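Local coordinates for putative glycosyltransferase (Mannosyltransferase) involved in glycosylating the PBCV-1 major capsid protein (Paramecium bursaria Chlorella virus 1, PDB 2P6W) that probably transfers a sugar from a nucleotide donor, with manganese bound, during glycosylation of the viral major capsid protein, at residues E49-S60 with R142-E153. Residues are numbered along the deposited sequence; the frame is centred on the assembly and turned at random.
Sequences ETEEHALHFRRS and RNEAPWNTFPYE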
loop_
_atom_site.group_PDB
_atom_site.type_symbol
_atom_site.label_atom_id
_atom_site.label_comp_id
_atom_site.label_asym_id
_atom_site.label_seq_id
_atom_site.Cartn_x
_atom_site.Cartn_y
_atom_site.Cartn_z
ATOM N N GLU A 49 -1.244 -17.632 -8.805
ATOM C CA GLU A 49 0.038 -17.383 -9.467
ATOM C C GLU A 49 1.053 -17.026 -8.389
ATOM O O GLU A 49 0.964 -15.964 -7.778
ATOM C CB GLU A 49 -0.086 -16.252 -10.498
ATOM C CG GLU A 49 -1.043 -16.587 -11.629
ATOM C CD GLU A 49 -1.279 -15.443 -12.591
ATOM O OE1 GLU A 49 -0.297 -14.868 -13.095
ATOM O OE2 GLU A 49 -2.462 -15.150 -12.862
ATOM N N THR A 50 2.006 -17.924 -8.151
ATOM C CA THR A 50 2.877 -17.819 -6.982
ATOM C C THR A 50 4.310 -17.354 -7.258
ATOM O O THR A 50 5.114 -17.265 -6.322
ATOM C CB THR A 50 2.958 -19.159 -6.225
ATOM O OG1 THR A 50 3.276 -20.196 -7.156
ATOM C CG2 THR A 50 1.632 -19.469 -5.532
ATOM N N GLU A 51 4.633 -17.066 -8.516
ATOM C CA GLU A 51 5.946 -16.488 -8.844
ATOM C C GLU A 51 6.093 -15.071 -8.274
ATOM O O GLU A 51 5.102 -14.348 -8.103
ATOM C CB GLU A 51 6.186 -16.471 -10.360
ATOM C CG GLU A 51 6.408 -17.847 -10.992
ATOM C CD GLU A 51 6.556 -17.758 -12.501
ATOM O OE1 GLU A 51 7.677 -17.480 -12.983
ATOM O OE2 GLU A 51 5.545 -17.969 -13.214
ATOM N N GLU A 52 7.335 -14.684 -7.991
ATOM C CA GLU A 52 7.630 -13.391 -7.366
ATOM C C GLU A 52 6.930 -12.212 -8.057
ATOM O O GLU A 52 6.297 -11.387 -7.390
ATOM C CB GLU A 52 9.142 -13.154 -7.308
ATOM C CG GLU A 52 9.545 -11.832 -6.648
ATOM C CD GLU A 52 11.052 -11.664 -6.566
ATOM O OE1 GLU A 52 11.667 -12.335 -5.706
ATOM O OE2 GLU A 52 11.620 -10.871 -7.357
ATOM N N HIS A 53 7.031 -12.131 -9.381
ATOM C CA HIS A 53 6.396 -11.014 -10.097
ATOM C C HIS A 53 4.883 -10.984 -9.867
ATOM O O HIS A 53 4.302 -9.922 -9.592
ATOM C CB HIS A 53 6.721 -11.036 -11.600
ATOM C CG HIS A 53 6.025 -12.118 -12.359
ATOM N ND1 HIS A 53 6.380 -13.447 -12.251
ATOM C CD2 HIS A 53 4.996 -12.071 -13.240
ATOM C CE1 HIS A 53 5.597 -14.173 -13.033
ATOM N NE2 HIS A 53 4.749 -13.363 -13.643
ATOM N N ALA A 54 4.258 -12.158 -9.963
ATOM C CA ALA A 54 2.814 -12.264 -9.874
ATOM C C ALA A 54 2.334 -11.911 -8.462
ATOM O O ALA A 54 1.281 -11.286 -8.282
ATOM C CB ALA A 54 2.352 -13.664 -10.299
ATOM N N LEU A 55 3.135 -12.290 -7.470
ATOM C CA LEU A 55 2.850 -11.941 -6.081
ATOM C C LEU A 55 2.828 -10.441 -5.869
ATOM O O LEU A 55 1.929 -9.913 -5.212
ATOM C CB LEU A 55 3.846 -12.622 -5.117
ATOM C CG LEU A 55 3.715 -14.148 -5.000
ATOM C CD1 LEU A 55 4.848 -14.692 -4.140
ATOM C CD2 LEU A 55 2.346 -14.598 -4.469
ATOM N N HIS A 56 3.809 -9.747 -6.442
ATOM C CA HIS A 56 3.865 -8.298 -6.288
ATOM C C HIS A 56 2.654 -7.631 -6.962
ATOM O O HIS A 56 2.053 -6.700 -6.405
ATOM C CB HIS A 56 5.161 -7.745 -6.856
ATOM C CG HIS A 56 5.385 -6.316 -6.500
ATOM N ND1 HIS A 56 4.812 -5.275 -7.205
ATOM C CD2 HIS A 56 6.076 -5.752 -5.481
ATOM C CE1 HIS A 56 5.172 -4.129 -6.655
ATOM N NE2 HIS A 56 5.934 -4.388 -5.602
ATOM N N PHE A 57 2.289 -8.121 -8.145
ATOM C CA PHE A 57 1.181 -7.535 -8.901
ATOM C C PHE A 57 -0.174 -7.784 -8.261
ATOM O O PHE A 57 -1.144 -7.112 -8.601
ATOM C CB PHE A 57 1.145 -8.080 -10.322
ATOM C CG PHE A 57 1.990 -7.306 -11.299
ATOM C CD1 PHE A 57 1.451 -6.194 -11.959
ATOM C CD2 PHE A 57 3.299 -7.704 -11.589
ATOM C CE1 PHE A 57 2.211 -5.475 -12.878
ATOM C CE2 PHE A 57 4.075 -6.982 -12.518
ATOM C CZ PHE A 57 3.509 -5.868 -13.166
ATOM N N ARG A 58 -0.242 -8.758 -7.352
ATOM C CA ARG A 58 -1.540 -9.170 -6.804
ATOM C C ARG A 58 -2.358 -8.027 -6.183
ATOM O O ARG A 58 -3.591 -8.075 -6.212
ATOM C CB ARG A 58 -1.409 -10.338 -5.819
ATOM C CG ARG A 58 -2.734 -11.072 -5.640
ATOM C CD ARG A 58 -2.578 -12.411 -4.968
ATOM N NE ARG A 58 -3.754 -13.254 -5.217
ATOM C CZ ARG A 58 -4.522 -13.785 -4.269
ATOM N NH1 ARG A 58 -4.241 -13.601 -2.993
ATOM N NH2 ARG A 58 -5.563 -14.532 -4.611
ATOM N N ARG A 59 -1.695 -7.000 -5.646
ATOM C CA ARG A 59 -2.401 -5.828 -5.104
ATOM C C ARG A 59 -3.387 -5.200 -6.117
ATOM O O ARG A 59 -4.440 -4.684 -5.732
ATOM C CB ARG A 59 -1.401 -4.788 -4.631
ATOM C CG ARG A 59 -0.561 -4.215 -5.731
ATOM C CD ARG A 59 0.649 -3.478 -5.139
ATOM N NE ARG A 59 1.618 -4.462 -4.674
ATOM C CZ ARG A 59 2.628 -4.196 -3.855
ATOM N NH1 ARG A 59 2.801 -2.965 -3.396
ATOM N NH2 ARG A 59 3.455 -5.172 -3.486
ATOM N N SER A 60 -3.044 -5.250 -7.405
ATOM C CA SER A 60 -3.889 -4.654 -8.445
ATOM C C SER A 60 -5.065 -5.558 -8.828
ATOM O O SER A 60 -5.982 -5.141 -9.558
ATOM C CB SER A 60 -3.053 -4.291 -9.676
ATOM O OG SER A 60 -2.082 -3.320 -9.337
ATOM N N ARG A 142 0.993 -8.012 -15.909
ATOM C CA ARG A 142 1.890 -8.785 -15.030
ATOM C C ARG A 142 2.779 -9.774 -15.733
ATOM O O ARG A 142 3.851 -10.109 -15.217
ATOM C CB ARG A 142 1.109 -9.505 -13.926
ATOM C CG ARG A 142 0.195 -10.612 -14.432
ATOM C CD ARG A 142 -0.726 -11.061 -13.330
ATOM N NE ARG A 142 -1.596 -12.173 -13.717
ATOM C CZ ARG A 142 -2.717 -12.052 -14.429
ATOM N NH1 ARG A 142 -3.111 -10.861 -14.884
ATOM N NH2 ARG A 142 -3.440 -13.135 -14.703
ATOM N N ASN A 143 2.330 -10.263 -16.878
ATOM C CA ASN A 143 3.092 -11.297 -17.580
ATOM C C ASN A 143 3.669 -10.838 -18.915
ATOM O O ASN A 143 3.943 -11.655 -19.799
ATOM C CB ASN A 143 2.258 -12.568 -17.753
ATOM C CG ASN A 143 2.129 -13.376 -16.464
ATOM O OD1 ASN A 143 1.020 -13.701 -16.032
ATOM N ND2 ASN A 143 3.263 -13.726 -15.860
ATOM N N GLU A 144 3.852 -9.531 -19.047
ATOM C CA GLU A 144 4.387 -8.930 -20.255
ATOM C C GLU A 144 5.652 -8.140 -19.907
ATOM O O GLU A 144 5.635 -7.321 -18.987
ATOM C CB GLU A 144 3.304 -8.008 -20.836
ATOM C CG GLU A 144 3.654 -7.244 -22.080
ATOM C CD GLU A 144 2.458 -6.482 -22.642
ATOM O OE1 GLU A 144 1.300 -6.921 -22.416
ATOM O OE2 GLU A 144 2.675 -5.453 -23.317
ATOM N N ALA A 145 6.755 -8.411 -20.612
ATOM C CA ALA A 145 7.977 -7.614 -20.465
ATOM C C ALA A 145 7.680 -6.199 -20.969
ATOM O O ALA A 145 6.957 -6.052 -21.959
ATOM C CB ALA A 145 9.114 -8.219 -21.267
ATOM N N PRO A 146 8.259 -5.164 -20.325
ATOM C CA PRO A 146 9.189 -5.202 -19.208
ATOM C C PRO A 146 8.510 -5.152 -17.845
ATOM O O PRO A 146 9.197 -5.092 -16.824
ATOM C CB PRO A 146 9.966 -3.904 -19.386
ATOM C CG PRO A 146 8.934 -2.953 -19.935
ATOM C CD PRO A 146 8.024 -3.775 -20.793
ATOM N N TRP A 147 7.182 -5.154 -17.829
ATOM C CA TRP A 147 6.437 -4.971 -16.570
ATOM C C TRP A 147 6.574 -6.158 -15.631
ATOM O O TRP A 147 6.455 -6.000 -14.417
ATOM C CB TRP A 147 4.974 -4.604 -16.871
ATOM C CG TRP A 147 4.948 -3.614 -17.967
ATOM C CD1 TRP A 147 4.414 -3.768 -19.217
ATOM C CD2 TRP A 147 5.573 -2.334 -17.950
ATOM N NE1 TRP A 147 4.652 -2.646 -19.974
ATOM C CE2 TRP A 147 5.364 -1.747 -19.215
ATOM C CE3 TRP A 147 6.282 -1.615 -16.978
ATOM C CZ2 TRP A 147 5.841 -0.469 -19.528
ATOM C CZ3 TRP A 147 6.758 -0.358 -17.295
ATOM C CH2 TRP A 147 6.533 0.206 -18.561
ATOM N N ASN A 148 6.854 -7.330 -16.205
ATOM C CA ASN A 148 7.070 -8.553 -15.423
ATOM C C ASN A 148 8.471 -8.659 -14.814
ATOM O O ASN A 148 8.847 -9.719 -14.287
ATOM C CB ASN A 148 6.714 -9.820 -16.220
ATOM C CG ASN A 148 7.622 -10.062 -17.417
ATOM O OD1 ASN A 148 8.533 -9.279 -17.714
ATOM N ND2 ASN A 148 7.364 -11.172 -18.129
ATOM N N THR A 149 9.237 -7.563 -14.892
ATOM C CA THR A 149 10.557 -7.510 -14.274
ATOM C C THR A 149 10.535 -6.580 -13.064
ATOM O O THR A 149 9.735 -5.630 -12.992
ATOM C CB THR A 149 11.686 -7.093 -15.262
ATOM O OG1 THR A 149 11.541 -5.713 -15.648
ATOM C CG2 THR A 149 11.681 -7.984 -16.503
ATOM N N PHE A 150 11.408 -6.862 -12.103
ATOM C CA PHE A 150 11.504 -6.056 -10.888
ATOM C C PHE A 150 11.682 -4.565 -11.201
ATOM O O PHE A 150 12.463 -4.213 -12.109
ATOM C CB PHE A 150 12.704 -6.571 -10.082
ATOM C CG PHE A 150 12.924 -5.866 -8.787
ATOM C CD1 PHE A 150 12.320 -6.326 -7.621
ATOM C CD2 PHE A 150 13.756 -4.751 -8.720
ATOM C CE1 PHE A 150 12.533 -5.678 -6.407
ATOM C CE2 PHE A 150 13.977 -4.101 -7.507
ATOM C CZ PHE A 150 13.361 -4.558 -6.356
ATOM N N PRO A 151 11.032 -3.671 -10.419
ATOM C CA PRO A 151 10.103 -3.895 -9.292
ATOM C C PRO A 151 8.603 -4.087 -9.601
ATOM O O PRO A 151 7.766 -3.767 -8.761
ATOM C CB PRO A 151 10.296 -2.628 -8.433
ATOM C CG PRO A 151 10.601 -1.571 -9.423
ATOM C CD PRO A 151 11.380 -2.237 -10.553
ATOM N N TYR A 152 8.266 -4.601 -10.784
ATOM C CA TYR A 152 6.920 -5.170 -11.019
ATOM C C TYR A 152 5.820 -4.102 -11.030
ATOM O O TYR A 152 5.885 -3.195 -11.856
ATOM C CB TYR A 152 6.620 -6.297 -10.016
ATOM C CG TYR A 152 7.747 -7.286 -9.892
ATOM C CD1 TYR A 152 8.217 -7.965 -10.996
ATOM C CD2 TYR A 152 8.341 -7.540 -8.648
ATOM C CE1 TYR A 152 9.248 -8.889 -10.885
ATOM C CE2 TYR A 152 9.377 -8.461 -8.526
ATOM C CZ TYR A 152 9.818 -9.130 -9.647
ATOM O OH TYR A 152 10.853 -10.038 -9.541
ATOM N N GLU A 153 4.797 -4.211 -10.181
ATOM C CA GLU A 153 3.704 -3.220 -10.193
ATOM C C GLU A 153 4.243 -1.823 -9.920
ATOM O O GLU A 153 3.693 -0.822 -10.379
ATOM C CB GLU A 153 2.608 -3.589 -9.173
ATOM C CG GLU A 153 1.598 -2.474 -8.849
ATOM C CD GLU A 153 2.049 -1.567 -7.705
ATOM O OE1 GLU A 153 3.166 -1.776 -7.169
ATOM O OE2 GLU A 153 1.278 -0.650 -7.324
#
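R142 grips E49 side-on, one nitrogen to each carboxylate oxygen, at one end of this contact in the N-terminal GT-A-type glycosyltransferase domain. The short helix 52-57 packs here against the loop that joins helix 132-140 to helix 153-164. R142 NE donates to E49 OE1 at 3.1 Å, nearly straight at 164°. R142 NH2 reaches the syn lone pair of E49 OE2 at 2.9 Å. The remaining nitrogen, NH1, donates to the backbone O of W139.

The F57 ring is clamped between R142 and E153. R142 CA lies over the centre of one face in a CH-pi contact, 3.7 Å from the centroid. E153 N and CB lie over the opposite face, and W147 O meets the ring edge. Y152 lays its ring against the helix, with H53 CA over one face and F150 CA over the other. Its OH donates a very short bond, 2.5 Å, to E52 OE2. E52 gets there with CG anti to its backbone N (chi1 -179°) and an extended chain.

E153 fits as a knob among H56, F57, R59 and S60. Its chain bends at chi2 (-88°), bringing OE1 to the edge of the H56 ring. Both oxygens are satisfied outside the contact: OE1 by T122 OG1, OE2 by K125 NZ. S60 OG bonds to E135.

R59, a UDP-glucose-binding residue, packs its CD against E153 CD. The salt bridge from R59 NH1 to E153 OE1 is long, 4.0 Å, with the oxygen well out of the guanidinium plane, so charge alone acts. R59 NH1 forms a salt bridge with D80 OD1; D80 is a manganese ligand of the DxD motif. R59 NE donates to H56 O, in the preceding helix 52-57, at 2.9 Å, in the carbonyl plane.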